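Local coordinates for adenylosuccinate lyase (Francisella tularensis subsp. tularensis SCHU S4, PDB 4EEI), which probably catalyses the release of fumarate from adenylosuccinate, giving AMP, and from the succinocarboxamide intermediate (SAICAR) of purine biosynthesis, at residues I70-S75 against K86-G91; E133-G138 against E412-T417; P147-Q152 against K420-V425. One frame throughout, in Å; residues are numbered along the deposited sequence.

Overall arrangement
Contact 1 stands apart. Its centre is about 69 Å from that of contact 2 and about 62 Å from that of contact 3, on the opposite side of the chain's centre. Contacts 2 and 3 are neighbours, with centres about 9 Å apart. They share the two-stranded antiparallel sheet 135-140 and 143-149; contact 2 uses helix 411-418 and contact 3 the next helix, 422-429. Thr136 O and Met148 N, 2.8 Å apart, probably form a hydrogen bond between them. Contact 1 is near ligand: the His89 side chain is about 5 Å from bound succinate and about 8 Å from AMP. Contacts 2 and 3 lie away from known binding sites. All three touch the second subunit.

Contact 1: I70-S75 against K86-G91; sequences IAFCTS and KFFHFG
His89 and Phe88 in the loop meet Cys73 on helix 68-77. The His89 side chain closes on the cysteine sulfur step by step. Its CB is 4.0 Å from Cys73 SG. Its CG is 3.8 Å from Cys73 SG, and ND1 comes closest, 3.6 Å from Cys73 SG. Round the ring the distance grows again: His89 CE1 is 4.2 Å and NE2, at the tip, 4.7 Å from Cys73 SG. The sulfur approaches the imidazole obliquely, 32° off the ring normal. The contact is van der Waals in range, and no hydrogen bond links loop and helix here. The polar partner of ND1 is Glu27 of helix 16-33, whose OE2 is hydrogen-bonded to it. This bond helps to fix the rotation of the imidazole.

Cys73 puts SG beside its backbone N and anti to its carbonyl carbon (chi1 -68°), which brings the sulfur to both loop residues. Phe88 offers its ring edge: Phe88 CE2 is 4.1 Å from Cys73 SG. This is a sulfur-aromatic contact at the edge, 75° off the normal. Farther along the same edge, Phe88 CZ lies 4.5 Å from Phe72 CE2, a looser apolar touch. Phe88 and His89 both direct their CB atoms to the helix.

Helix 16-33 borders this group: Met23 packs on Phe72, and Glu27 touches Cys73 and Phe88. Through Ala71 and Ser75, helix 68-77 also packs on helix 55-65. The loop runs on to helix 94-131, at whose start Ser94, a succinate-binding residue, lies close to His89.

Contact 2: E133-G138 against E412-T417; sequences EIITMG and EGIKKT
Glu133 and Ile135 make the two links to Lys415, one through water and one direct. At the start of the segment, Glu133 uses its backbone carbonyl. A water donates to Glu133 O at 2.8 Å and accepts from Lys415 NZ at 3.0 Å. The carboxylate of Glu133 does not reach the lysine: OE1 is 6.6 Å from Lys415 NZ. It forms a salt bridge with Arg338 instead. Attraction between the two opposite charges is probably modest at this range.

Ile134 turns its side chain away, onto helix 338-346. Ile135 then turns back to helix 411-418 and carries the apolar part of the contact. Its CG1 stands anti to the backbone N (chi1 -172°), and the branch ends with CD1 against the helix. Ile135 CD1 is 3.7 Å from Lys415 CG and also lies near Lys415 CA. The other branch touches the same lysine, with Ile135 CG2 3.9 Å from Lys415 CG. The isoleucine thus grips the root of the lysine chain with both branches, and the two side chains cross obliquely. The Lys415 chain bends at chi3 (60°), which brings NZ to the water. On the neighbouring helical residue, Ile414 CG2 is 4.0 Å from Ile135 CD1. Beyond Ile135, Thr136 and Met137 serve other partners: Thr136 packs on Met148 and Ile341, Met137 on Phe144 and Thr348.

Strand 135-140 pairs with strand 143-149, and Pro147 of that strand also packs on Ile135. Helix 338-346 holds the strand as well, since Glu342 OE2 is hydrogen-bonded to Ile135 N. Helix 411-418 lies against this small sheet, and its Thr417 touches Cys188 of the second subunit.

Contact 3: P147-Q152 against K420-V425; sequences PMSFGQ and KEIDHV
The Gln152 amide meets Ile422 and Val425 through its oxygen. Ile422 CD1 lies beyond that oxygen, 3.2 Å from Gln152 OE1, a tight approach for oxygen and methyl. Val425 CG1 sits over one face of the amide, 4.2 Å from Gln152 OE1. The amide nitrogen has a partner across the subunit boundary: NE2 is hydrogen-bonded to Gly185 O of the second subunit. That bond helps to set which end of the amide faces helix 422-429. Gln152 and Ile422 run past each other in opposite directions, whereas Gln152 and Val425 cross at about a right angle.

Ile422 CG1 lies anti to the backbone N (chi1 -163°), which sends it toward Ser149, and the bend at chi2 (57°) carries CD1 on to Gln152 OE1. Ile422 CD1 is 3.6 Å from Ser149 CB and, slightly farther off, 3.9 Å from Ser149 OG. Ser149 OG is hydrogen-bonded to Lys132 O.

Glu421 OE1, at the N-cap position, is hydrogen-bonded to Thr192 OG1 of the second subunit. Helix 151-173 is one of the long helices characteristic of the fumarase/aspartase superfamily; the contact sets the C-terminal helix 422-429 against its start, and against the end of strand 143-149, beside the second subunit.

Contact 1: I70-S75 against K86-G91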
loop_
_atom_site.group_PDB
_atom_site.type_symbol
_atom_site.label_atom_id
_atom_site.label_comp_id
_atom_site.label_asym_id
_atom_site.label_seq_id
_atom_site.Cartn_x
_atom_site.Cartn_y
_atom_site.Cartn_z
ATOM N N ILE B 70 18.084 29.491 -0.657
ATOM C CA ILE B 70 18.989 30.590 -0.329
ATOM C C ILE B 70 20.333 30.357 -1.011
ATOM O O ILE B 70 20.924 31.278 -1.570
ATOM C CB ILE B 70 19.205 30.725 1.191
ATOM C CG1 ILE B 70 17.885 31.037 1.902
ATOM C CG2 ILE B 70 20.242 31.796 1.494
ATOM C CD1 ILE B 70 18.011 31.169 3.418
ATOM N N ALA B 71 20.804 29.112 -0.969
ATOM C CA ALA B 71 22.057 28.742 -1.627
ATOM C C ALA B 71 21.998 28.967 -3.137
ATOM O O ALA B 71 22.919 29.536 -3.722
ATOM C CB ALA B 71 22.413 27.303 -1.320
ATOM N N PHE B 72 20.917 28.505 -3.761
ATOM C CA PHE B 72 20.706 28.715 -5.191
ATOM C C PHE B 72 20.646 30.200 -5.561
ATOM O O PHE B 72 21.317 30.640 -6.498
ATOM C CB PHE B 72 19.426 28.012 -5.650
ATOM C CG PHE B 72 18.892 28.522 -6.964
ATOM C CD1 PHE B 72 19.486 28.148 -8.158
ATOM C CD2 PHE B 72 17.792 29.376 -7.001
ATOM C CE1 PHE B 72 19.002 28.613 -9.368
ATOM C CE2 PHE B 72 17.298 29.844 -8.209
ATOM C CZ PHE B 72 17.904 29.459 -9.393
ATOM N N CYS B 73 19.835 30.967 -4.837
ATOM C CA CYS B 73 19.728 32.404 -5.105
ATOM C C CYS B 73 21.073 33.105 -4.966
ATOM O O CYS B 73 21.454 33.937 -5.802
ATOM C CB CYS B 73 18.702 33.050 -4.176
ATOM S SG CYS B 73 17.008 32.526 -4.498
ATOM N N THR B 74 21.794 32.767 -3.903
ATOM C CA THR B 74 23.120 33.334 -3.680
ATOM C C THR B 74 24.058 32.962 -4.825
ATOM O O THR B 74 24.886 33.775 -5.240
ATOM C CB THR B 74 23.705 32.890 -2.324
ATOM O OG1 THR B 74 22.850 33.343 -1.265
ATOM C CG2 THR B 74 25.094 33.463 -2.110
ATOM N N SER B 75 23.925 31.750 -5.359
ATOM C CA SER B 75 24.805 31.341 -6.461
ATOM C C SER B 75 24.550 32.179 -7.716
ATOM O O SER B 75 25.468 32.441 -8.491
ATOM C CB SER B 75 24.668 29.843 -6.773
ATOM O OG SER B 75 23.503 29.571 -7.532
ATOM N N LYS B 86 19.214 43.017 -7.393
ATOM C CA LYS B 86 18.384 43.571 -6.322
ATOM C C LYS B 86 16.987 42.952 -6.186
ATOM O O LYS B 86 16.529 42.669 -5.071
ATOM C CB LYS B 86 18.253 45.085 -6.474
ATOM C CG LYS B 86 17.389 45.701 -5.403
ATOM C CD LYS B 86 17.572 47.204 -5.305
ATOM C CE LYS B 86 16.854 47.721 -4.078
ATOM N NZ LYS B 86 16.994 49.191 -3.868
ATOM N N PHE B 87 16.307 42.757 -7.309
ATOM C CA PHE B 87 14.932 42.284 -7.261
ATOM C C PHE B 87 14.831 40.793 -7.542
ATOM O O PHE B 87 13.737 40.259 -7.724
ATOM C CB PHE B 87 14.050 43.094 -8.212
ATOM C CG PHE B 87 13.824 44.511 -7.759
ATOM C CD1 PHE B 87 14.424 45.576 -8.419
ATOM C CD2 PHE B 87 13.031 44.775 -6.658
ATOM C CE1 PHE B 87 14.220 46.877 -7.996
ATOM C CE2 PHE B 87 12.822 46.070 -6.230
ATOM C CZ PHE B 87 13.418 47.125 -6.898
ATOM N N PHE B 88 15.974 40.118 -7.566
ATOM C CA PHE B 88 15.969 38.672 -7.728
ATOM C C PHE B 88 15.298 38.061 -6.503
ATOM O O PHE B 88 15.615 38.422 -5.365
ATOM C CB PHE B 88 17.386 38.126 -7.906
ATOM C CG PHE B 88 17.427 36.732 -8.469
ATOM C CD1 PHE B 88 17.236 36.516 -9.827
ATOM C CD2 PHE B 88 17.640 35.635 -7.641
ATOM C CE1 PHE B 88 17.268 35.231 -10.360
ATOM C CE2 PHE B 88 17.675 34.344 -8.164
ATOM C CZ PHE B 88 17.486 34.142 -9.525
ATOM N N HIS B 89 14.345 37.168 -6.747
ATOM C CA HIS B 89 13.603 36.509 -5.672
ATOM C C HIS B 89 12.890 37.523 -4.773
ATOM O O HIS B 89 13.049 37.518 -3.553
ATOM C CB HIS B 89 14.539 35.619 -4.854
ATOM C CG HIS B 89 13.831 34.575 -4.051
ATOM N ND1 HIS B 89 13.496 33.341 -4.568
ATOM C CD2 HIS B 89 13.394 34.578 -2.770
ATOM C CE1 HIS B 89 12.883 32.628 -3.637
ATOM N NE2 HIS B 89 12.808 33.358 -2.538
ATOM N N PHE B 90 12.103 38.395 -5.385
ATOM C CA PHE B 90 11.418 39.439 -4.651
ATOM C C PHE B 90 9.952 39.055 -4.492
ATOM O O PHE B 90 9.300 38.685 -5.469
ATOM C CB PHE B 90 11.558 40.757 -5.417
ATOM C CG PHE B 90 10.969 41.940 -4.719
ATOM C CD1 PHE B 90 9.671 42.343 -4.994
ATOM C CD2 PHE B 90 11.719 42.675 -3.816
ATOM C CE1 PHE B 90 9.127 43.447 -4.371
ATOM C CE2 PHE B 90 11.178 43.783 -3.181
ATOM C CZ PHE B 90 9.876 44.170 -3.458
ATOM N N GLY B 91 9.446 39.108 -3.263
ATOM C CA GLY B 91 8.031 38.875 -3.011
ATOM C C GLY B 91 7.609 37.412 -2.951
ATOM O O GLY B 91 6.638 37.069 -2.267
#

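Contact 2: E133-G138 against E412-T417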
loop_
_atom_site.group_PDB
_atom_site.type_symbol
_atom_site.label_atom_id
_atom_site.label_comp_id
_atom_site.label_asym_id
_atom_site.label_seq_id
_atom_site.Cartn_x
_atom_site.Cartn_y
_atom_site.Cartn_z
ATOM N N GLU B 133 -5.728 -13.356 -37.151
ATOM C CA GLU B 133 -6.178 -14.540 -37.894
ATOM C C GLU B 133 -5.928 -15.870 -37.187
ATOM O O GLU B 133 -6.478 -16.903 -37.576
ATOM C CB GLU B 133 -5.440 -14.598 -39.235
ATOM C CG GLU B 133 -3.916 -14.683 -39.079
ATOM C CD GLU B 133 -3.188 -14.939 -40.388
ATOM O OE1 GLU B 133 -3.121 -16.111 -40.818
ATOM O OE2 GLU B 133 -2.670 -13.970 -40.979
ATOM N N ILE B 134 -5.075 -15.854 -36.171
ATOM C CA ILE B 134 -4.646 -17.089 -35.529
ATOM C C ILE B 134 -5.680 -17.528 -34.505
ATOM O O ILE B 134 -6.143 -16.718 -33.704
ATOM C CB ILE B 134 -3.281 -16.895 -34.848
ATOM C CG1 ILE B 134 -2.238 -16.473 -35.887
ATOM C CG2 ILE B 134 -2.853 -18.154 -34.120
ATOM C CD1 ILE B 134 -0.862 -16.188 -35.302
ATOM N N ILE B 135 -6.050 -18.806 -34.525
ATOM C CA ILE B 135 -7.011 -19.303 -33.541
ATOM C C ILE B 135 -6.275 -19.966 -32.371
ATOM O O ILE B 135 -5.342 -20.752 -32.573
ATOM C CB ILE B 135 -8.073 -20.235 -34.184
ATOM C CG1 ILE B 135 -9.179 -20.578 -33.185
ATOM C CG2 ILE B 135 -7.440 -21.490 -34.749
ATOM C CD1 ILE B 135 -10.456 -21.063 -33.866
ATOM N N THR B 136 -6.674 -19.611 -31.150
ATOM C CA THR B 136 -6.018 -20.124 -29.946
ATOM C C THR B 136 -7.079 -20.583 -28.954
ATOM O O THR B 136 -8.257 -20.255 -29.109
ATOM C CB THR B 136 -5.141 -19.046 -29.291
ATOM O OG1 THR B 136 -4.372 -19.620 -28.225
ATOM C CG2 THR B 136 -6.010 -17.918 -28.735
ATOM N N MET B 137 -6.672 -21.353 -27.948
ATOM C CA MET B 137 -7.593 -21.727 -26.879
ATOM C C MET B 137 -7.675 -20.627 -25.826
ATOM O O MET B 137 -6.662 -20.269 -25.201
ATOM C CB MET B 137 -7.167 -23.035 -26.203
ATOM C CG MET B 137 -7.376 -24.283 -27.038
ATOM S SD MET B 137 -9.079 -24.418 -27.620
ATOM C CE MET B 137 -9.956 -24.327 -26.057
ATOM N N GLY B 138 -8.874 -20.082 -25.636
ATOM C CA GLY B 138 -9.138 -19.202 -24.507
ATOM C C GLY B 138 -9.116 -20.028 -23.232
ATOM O O GLY B 138 -9.424 -21.228 -23.260
ATOM N N GLU B 412 -11.866 -25.503 -40.148
ATOM C CA GLU B 412 -12.325 -24.307 -40.845
ATOM C C GLU B 412 -13.649 -23.798 -40.287
ATOM O O GLU B 412 -13.841 -22.596 -40.127
ATOM C CB GLU B 412 -12.466 -24.582 -42.343
ATOM C CG GLU B 412 -11.147 -24.643 -43.094
ATOM C CD GLU B 412 -11.298 -24.298 -44.563
ATOM O OE1 GLU B 412 -12.429 -24.394 -45.086
ATOM O OE2 GLU B 412 -10.285 -23.927 -45.195
ATOM N N GLY B 413 -14.562 -24.718 -39.991
ATOM C CA GLY B 413 -15.841 -24.350 -39.404
ATOM C C GLY B 413 -15.675 -23.804 -37.993
ATOM O O GLY B 413 -16.333 -22.832 -37.593
ATOM N N ILE B 414 -14.795 -24.437 -37.224
ATOM C CA ILE B 414 -14.501 -23.972 -35.865
ATOM C C ILE B 414 -13.971 -22.537 -35.904
ATOM O O ILE B 414 -14.366 -21.690 -35.101
ATOM C CB ILE B 414 -13.485 -24.911 -35.178
ATOM C CG1 ILE B 414 -14.165 -26.221 -34.771
ATOM C CG2 ILE B 414 -12.837 -24.244 -33.967
ATOM C CD1 ILE B 414 -13.195 -27.295 -34.314
ATOM N N LYS B 415 -13.075 -22.266 -36.848
ATOM C CA LYS B 415 -12.550 -20.915 -37.027
ATOM C C LYS B 415 -13.663 -19.939 -37.388
ATOM O O LYS B 415 -13.721 -18.831 -36.863
ATOM C CB LYS B 415 -11.456 -20.901 -38.100
ATOM C CG LYS B 415 -10.051 -20.818 -37.531
ATOM C CD LYS B 415 -8.989 -21.224 -38.546
ATOM C CE LYS B 415 -8.999 -20.340 -39.775
ATOM N NZ LYS B 415 -7.875 -20.676 -40.712
ATOM N N LYS B 416 -14.549 -20.367 -38.281
ATOM C CA LYS B 416 -15.681 -19.552 -38.706
ATOM C C LYS B 416 -16.580 -19.196 -37.548
ATOM O O LYS B 416 -17.166 -18.112 -37.508
ATOM C CB LYS B 416 -16.526 -20.320 -39.714
ATOM C CG LYS B 416 -16.519 -19.740 -41.102
ATOM C CD LYS B 416 -15.182 -19.971 -41.762
ATOM C CE LYS B 416 -15.216 -19.571 -43.229
ATOM N NZ LYS B 416 -14.627 -20.634 -44.089
ATOM N N THR B 417 -16.706 -20.128 -36.613
ATOM C CA THR B 417 -17.650 -19.981 -35.515
ATOM C C THR B 417 -17.102 -19.075 -34.428
ATOM O O THR B 417 -17.759 -18.124 -34.004
ATOM C CB THR B 417 -18.009 -21.357 -34.919
ATOM O OG1 THR B 417 -18.604 -22.173 -35.938
ATOM C CG2 THR B 417 -18.985 -21.218 -33.761
HETATM O O HOH W 1 -6.181 -19.422 -38.641
#

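Contact 3: P147-Q152 against K420-V425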
loop_
_atom_site.group_PDB
_atom_site.type_symbol
_atom_site.label_atom_id
_atom_site.label_comp_id
_atom_site.label_asym_id
_atom_site.label_seq_id
_atom_site.Cartn_x
_atom_site.Cartn_y
_atom_site.Cartn_z
ATOM N N PRO B 147 -12.179 -21.649 -28.164
ATOM C CA PRO B 147 -11.252 -20.978 -29.080
ATOM C C PRO B 147 -11.575 -19.495 -29.208
ATOM O O PRO B 147 -12.712 -19.091 -28.973
ATOM C CB PRO B 147 -11.500 -21.690 -30.413
ATOM C CG PRO B 147 -12.081 -23.011 -30.040
ATOM C CD PRO B 147 -12.912 -22.741 -28.823
ATOM N N MET B 148 -10.578 -18.698 -29.575
ATOM C CA MET B 148 -10.755 -17.259 -29.728
ATOM C C MET B 148 -9.645 -16.785 -30.646
ATOM O O MET B 148 -8.768 -17.564 -31.011
ATOM C CB MET B 148 -10.601 -16.567 -28.378
ATOM C CG MET B 148 -9.196 -16.743 -27.809
ATOM S SD MET B 148 -9.004 -16.043 -26.162
ATOM C CE MET B 148 -9.197 -14.283 -26.509
ATOM N N SER B 149 -9.656 -15.507 -31.004
ATOM C CA SER B 149 -8.562 -14.951 -31.794
ATOM C C SER B 149 -7.361 -14.662 -30.889
ATOM O O SER B 149 -7.507 -14.032 -29.848
ATOM C CB SER B 149 -9.002 -13.659 -32.468
ATOM O OG SER B 149 -7.871 -12.914 -32.868
ATOM N N PHE B 150 -6.178 -15.117 -31.284
ATOM C CA PHE B 150 -4.968 -14.871 -30.493
ATOM C C PHE B 150 -4.708 -13.370 -30.445
ATOM O O PHE B 150 -4.270 -12.827 -29.421
ATOM C CB PHE B 150 -3.777 -15.602 -31.122
ATOM C CG PHE B 150 -2.542 -15.645 -30.249
ATOM C CD1 PHE B 150 -1.521 -14.725 -30.419
ATOM C CD2 PHE B 150 -2.396 -16.624 -29.271
ATOM C CE1 PHE B 150 -0.369 -14.780 -29.632
ATOM C CE2 PHE B 150 -1.256 -16.678 -28.474
ATOM C CZ PHE B 150 -0.242 -15.757 -28.660
ATOM N N GLY B 151 -5.006 -12.688 -31.549
ATOM C CA GLY B 151 -4.800 -11.249 -31.626
ATOM C C GLY B 151 -5.610 -10.455 -30.619
ATOM O O GLY B 151 -5.244 -9.334 -30.248
ATOM N N GLN B 152 -6.717 -11.029 -30.166
ATOM C CA GLN B 152 -7.542 -10.349 -29.184
ATOM C C GLN B 152 -6.806 -10.214 -27.844
ATOM O O GLN B 152 -7.120 -9.327 -27.038
ATOM C CB GLN B 152 -8.867 -11.088 -29.025
ATOM C CG GLN B 152 -9.882 -10.345 -28.190
ATOM C CD GLN B 152 -11.284 -10.870 -28.397
ATOM O OE1 GLN B 152 -11.722 -11.064 -29.533
ATOM N NE2 GLN B 152 -12.002 -11.098 -27.301
ATOM N N LYS B 420 -16.150 -15.358 -35.475
ATOM C CA LYS B 420 -17.224 -14.729 -36.251
ATOM C C LYS B 420 -17.277 -13.200 -36.113
ATOM O O LYS B 420 -17.499 -12.493 -37.093
ATOM C CB LYS B 420 -18.574 -15.324 -35.830
ATOM C CG LYS B 420 -19.791 -14.765 -36.562
ATOM C CD LYS B 420 -21.101 -15.231 -35.895
ATOM C CE LYS B 420 -21.354 -14.517 -34.555
ATOM N NZ LYS B 420 -21.999 -15.376 -33.506
ATOM N N GLU B 421 -17.068 -12.694 -34.903
ATOM C CA GLU B 421 -17.237 -11.266 -34.649
ATOM C C GLU B 421 -15.920 -10.504 -34.499
ATOM O O GLU B 421 -15.918 -9.340 -34.083
ATOM C CB GLU B 421 -18.089 -11.047 -33.392
ATOM C CG GLU B 421 -19.502 -11.614 -33.482
ATOM C CD GLU B 421 -20.451 -10.719 -34.255
ATOM O OE1 GLU B 421 -20.006 -9.691 -34.800
ATOM O OE2 GLU B 421 -21.648 -11.038 -34.316
ATOM N N ILE B 422 -14.806 -11.141 -34.834
ATOM C CA ILE B 422 -13.504 -10.531 -34.554
ATOM C C ILE B 422 -13.316 -9.192 -35.290
ATOM O O ILE B 422 -12.680 -8.283 -34.759
ATOM C CB ILE B 422 -12.337 -11.510 -34.836
ATOM C CG1 ILE B 422 -11.047 -11.029 -34.165
ATOM C CG2 ILE B 422 -12.128 -11.685 -36.318
ATOM C CD1 ILE B 422 -11.189 -10.852 -32.665
ATOM N N ASP B 423 -13.900 -9.062 -36.485
ATOM C CA ASP B 423 -13.820 -7.808 -37.238
ATOM C C ASP B 423 -14.475 -6.662 -36.463
ATOM O O ASP B 423 -13.936 -5.556 -36.383
ATOM C CB ASP B 423 -14.504 -7.942 -38.605
ATOM C CG ASP B 423 -13.709 -8.785 -39.588
ATOM O OD1 ASP B 423 -12.717 -9.423 -39.179
ATOM O OD2 ASP B 423 -14.088 -8.812 -40.776
ATOM N N HIS B 424 -15.641 -6.935 -35.888
ATOM C CA HIS B 424 -16.381 -5.927 -35.136
ATOM C C HIS B 424 -15.629 -5.468 -33.889
ATOM O O HIS B 424 -15.671 -4.290 -33.526
ATOM C CB HIS B 424 -17.747 -6.473 -34.725
ATOM C CG HIS B 424 -18.696 -6.652 -35.867
ATOM N ND1 HIS B 424 -19.278 -7.868 -36.165
ATOM C CD2 HIS B 424 -19.178 -5.772 -36.774
ATOM C CE1 HIS B 424 -20.069 -7.728 -37.215
ATOM N NE2 HIS B 424 -20.028 -6.467 -37.603
ATOM N N VAL B 425 -14.972 -6.410 -33.222
ATOM C CA VAL B 425 -14.237 -6.105 -32.000
ATOM C C VAL B 425 -13.056 -5.193 -32.316
ATOM O O VAL B 425 -12.814 -4.212 -31.610
ATOM C CB VAL B 425 -13.751 -7.396 -31.314
ATOM C CG1 VAL B 425 -12.881 -7.075 -30.098
ATOM C CG2 VAL B 425 -14.947 -8.252 -30.901
#